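Side-chain contact in FAD-dependent pyridine nucleotide-disulphide oxidoreductase (Desulfovibrio vulgaris, PDB 3IWA), which probably uses a bound FAD to pass electrons from NAD(P)H to a disulphide or related acceptor: residues 226-231 against 236-241. Residues are numbered along the deposited sequence; the frame is centred on the assembly and turned at random.
Sequences VRLEGE and ARVITD. With CA (calcium ion), chain B.
Strands 226-230 and 236-240 run antiparallel, 166° between their directions, as the arms of a beta hairpin, with Arg227-Ile239 and Glu229-Arg237 as hydrogen-bonded pairs flanking the non-hydrogen-bonded pair Leu228-Val238. A classic beta bulge sits at each end: Val226 N and Arg227 N both donate to Ile239 O, while Ala236 N and Arg237 N share Glu229 O. The hairpin belongs to a small antiparallel sheet completed by strand 244-246, in what is probably the NAD(P)H-binding, Rossmann-type domain. On its buried face Leu228 CD2 packs 3.7 Å from Val238 CG1, and Met133 and Ala247 extend this apolar layer. The other face illustrates how a salt-bridge network can link neighbouring strands. Glu229 offers one oxygen to each arginine: OE1 takes Arg237 NE at 3.0 Å through its anti lone pair, the cross-strand bridge, and OE2 takes Arg227 NE at 2.7 Å within strand 226-230. Ile239 lies against Arg227, its CG2 4.0 Å from NH2 over one guanidinium face. A bend at chi3 (-64°) directs the Arg237 guanidinium along the hairpin toward Glu231, just beyond the end of strand 226-230, where NH2 meets Glu231 OE2 at 2.9 Å from above the carboxylate plane. That carboxylate also chelates a calcium ion, whose charge would be expected to draw electron density from the shared oxygen; Glu231 OE1 lies 2.4 Å and OE2 2.7 Å from the calcium.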
ATOM      1  N   VAL A 226      40.175   6.640  10.576  1.00 46.87           N
ATOM      2  CA  VAL A 226      41.231   6.724  11.586  1.00 46.68           C
ATOM      3  C   VAL A 226      41.605   8.161  11.933  1.00 46.54           C
ATOM      4  O   VAL A 226      41.836   8.471  13.104  1.00 47.58           O
ATOM      5  CB  VAL A 226      42.468   5.901  11.164  1.00 46.71           C
ATOM      6  CG1 VAL A 226      43.725   6.461  11.779  1.00 47.48           C
ATOM      7  CG2 VAL A 226      42.278   4.424  11.587  1.00 45.12           C
ATOM      8  N   ARG A 227      41.677   9.026  10.931  1.00 45.99           N
ATOM      9  CA  ARG A 227      41.816  10.444  11.166  1.00 46.19           C
ATOM     10  C   ARG A 227      41.552  11.231   9.862  1.00 45.76           C
ATOM     11  O   ARG A 227      41.590  10.670   8.769  1.00 44.62           O
ATOM     12  CB  ARG A 227      43.208  10.774  11.737  1.00 47.04           C
ATOM     13  CG  ARG A 227      44.326  10.734  10.706  1.00 48.34           C
ATOM     14  CD  ARG A 227      45.707  11.205  11.243  1.00 50.09           C
ATOM     15  NE  ARG A 227      46.695  10.654  10.326  1.00 49.52           N
ATOM     16  CZ  ARG A 227      47.083   9.385  10.332  1.00 47.88           C
ATOM     17  NH1 ARG A 227      46.648   8.549  11.251  1.00 47.90           N
ATOM     18  NH2 ARG A 227      47.937   8.961   9.424  1.00 50.09           N
ATOM     19  N   LEU A 228      41.246  12.517  10.022  1.00 45.65           N
ATOM     20  CA  LEU A 228      41.198  13.467   8.919  1.00 46.35           C
ATOM     21  C   LEU A 228      42.460  14.351   8.950  1.00 47.66           C
ATOM     22  O   LEU A 228      42.894  14.787  10.008  1.00 47.28           O
ATOM     23  CB  LEU A 228      39.962  14.353   8.991  1.00 45.42           C
ATOM     24  CG  LEU A 228      38.593  13.684   9.098  1.00 44.64           C
ATOM     25  CD1 LEU A 228      37.467  14.723   8.806  1.00 43.44           C
ATOM     26  CD2 LEU A 228      38.483  12.464   8.193  1.00 41.13           C
ATOM     27  N   GLU A 229      43.020  14.575   7.769  1.00 49.11           N
ATOM     28  CA  GLU A 229      44.199  15.401   7.578  1.00 50.73           C
ATOM     29  C   GLU A 229      43.862  16.646   6.779  1.00 52.63           C
ATOM     30  O   GLU A 229      43.063  16.583   5.813  1.00 52.81           O
ATOM     31  CB  GLU A 229      45.301  14.603   6.887  1.00 50.66           C
ATOM     32  CG  GLU A 229      46.251  14.008   7.902  1.00 49.76           C
ATOM     33  CD  GLU A 229      47.186  12.975   7.359  1.00 49.69           C
ATOM     34  OE1 GLU A 229      47.577  13.070   6.178  1.00 48.14           O
ATOM     35  OE2 GLU A 229      47.553  12.080   8.165  1.00 50.73           O
ATOM     36  N   GLY A 230      44.458  17.770   7.204  1.00 53.54           N
ATOM     37  CA  GLY A 230      44.138  19.089   6.666  1.00 54.55           C
ATOM     38  C   GLY A 230      45.304  19.962   6.202  1.00 55.71           C
ATOM     39  O   GLY A 230      46.464  19.764   6.631  1.00 54.42           O
ATOM     40  N   GLU A 231      44.964  20.952   5.358  1.00 57.03           N
ATOM     41  CA  GLU A 231      45.934  21.904   4.791  1.00 58.27           C
ATOM     42  C   GLU A 231      45.787  23.379   5.196  1.00 59.48           C
ATOM     43  O   GLU A 231      46.766  24.002   5.601  1.00 60.45           O
ATOM     44  CB  GLU A 231      46.015  21.750   3.269  1.00 58.30           C
ATOM     45  CG  GLU A 231      46.475  20.331   2.817  1.00 58.44           C
ATOM     46  CD  GLU A 231      47.882  19.930   3.314  1.00 59.52           C
ATOM     47  OE1 GLU A 231      48.484  20.643   4.167  1.00 59.58           O
ATOM     48  OE2 GLU A 231      48.413  18.893   2.847  1.00 59.81           O
ATOM     49  N   ALA A 236      41.692  17.937   3.775  1.00 47.53           N
ATOM     50  CA  ALA A 236      42.278  17.577   2.491  1.00 46.88           C
ATOM     51  C   ALA A 236      42.365  16.054   2.283  1.00 46.82           C
ATOM     52  O   ALA A 236      42.447  15.584   1.131  1.00 46.66           O
ATOM     53  CB  ALA A 236      43.673  18.199   2.377  1.00 47.00           C
ATOM     54  N   ARG A 237      42.407  15.284   3.375  1.00 46.02           N
ATOM     55  CA  ARG A 237      42.535  13.833   3.269  1.00 45.78           C
ATOM     56  C   ARG A 237      41.767  13.104   4.384  1.00 44.24           C
ATOM     57  O   ARG A 237      41.734  13.549   5.526  1.00 43.78           O
ATOM     58  CB  ARG A 237      44.014  13.425   3.307  1.00 46.45           C
ATOM     59  CG  ARG A 237      44.867  13.954   2.152  1.00 48.67           C
ATOM     60  CD  ARG A 237      46.352  13.602   2.335  1.00 52.37           C
ATOM     61  NE  ARG A 237      46.924  14.261   3.527  1.00 55.92           N
ATOM     62  CZ  ARG A 237      47.294  15.547   3.588  1.00 56.66           C
ATOM     63  NH1 ARG A 237      47.792  16.049   4.721  1.00 58.33           N
ATOM     64  NH2 ARG A 237      47.168  16.344   2.527  1.00 55.96           N
ATOM     65  N   VAL A 238      41.133  11.991   4.030  1.00 42.71           N
ATOM     66  CA  VAL A 238      40.594  11.052   5.032  1.00 41.49           C
ATOM     67  C   VAL A 238      41.479   9.805   5.099  1.00 40.90           C
ATOM     68  O   VAL A 238      41.727   9.136   4.109  1.00 39.66           O
ATOM     69  CB  VAL A 238      39.150  10.604   4.703  1.00 41.19           C
ATOM     70  CG1 VAL A 238      38.626   9.630   5.798  1.00 37.87           C
ATOM     71  CG2 VAL A 238      38.238  11.829   4.503  1.00 39.72           C
ATOM     72  N   ILE A 239      41.956   9.482   6.281  1.00 41.74           N
ATOM     73  CA  ILE A 239      42.780   8.266   6.438  1.00 42.19           C
ATOM     74  C   ILE A 239      41.900   7.231   7.066  1.00 42.19           C
ATOM     75  O   ILE A 239      41.387   7.444   8.143  1.00 41.17           O
ATOM     76  CB  ILE A 239      44.042   8.478   7.355  1.00 41.88           C
ATOM     77  CG1 ILE A 239      44.727   9.815   7.008  1.00 42.60           C
ATOM     78  CG2 ILE A 239      44.982   7.262   7.240  1.00 39.91           C
ATOM     79  CD1 ILE A 239      45.114   9.961   5.512  1.00 40.85           C
ATOM     80  N   THR A 240      41.748   6.114   6.384  1.00 43.80           N
ATOM     81  CA  THR A 240      41.053   4.982   6.941  1.00 45.28           C
ATOM     82  C   THR A 240      42.088   3.976   7.422  1.00 47.23           C
ATOM     83  O   THR A 240      43.296   4.211   7.255  1.00 46.98           O
ATOM     84  CB  THR A 240      40.095   4.354   5.924  1.00 45.31           C
ATOM     85  OG1 THR A 240      40.826   3.651   4.921  1.00 42.68           O
ATOM     86  CG2 THR A 240      39.204   5.439   5.266  1.00 44.72           C
ATOM     87  N   ASP A 241      41.626   2.882   8.036  1.00 48.93           N
ATOM     88  CA  ASP A 241      42.521   1.778   8.424  1.00 50.58           C
ATOM     89  C   ASP A 241      42.999   0.952   7.222  1.00 51.58           C
ATOM     90  O   ASP A 241      43.798   0.010   7.373  1.00 53.09           O
ATOM     91  CB  ASP A 241      41.887   0.857   9.493  1.00 50.86           C
ATOM     92  CG  ASP A 241      40.564   0.183   9.035  1.00 52.42           C
ATOM     93  OD1 ASP A 241      39.970   0.574   7.991  1.00 52.67           O
ATOM     94  OD2 ASP A 241      40.109  -0.742   9.755  1.00 54.04           O
TER
HETATM   95 CA    CA B 472      50.436  19.270   4.645  1.00 58.81          CA
HETATM   96  O   HOH W   1      48.669  18.756   6.275  1.00 39.88           O
HETATM   97  O   HOH W   2      52.292  20.106   2.921  1.00 41.14           O
HETATM   98  O   HOH W   3      50.946  17.489   3.133  1.00 39.56           O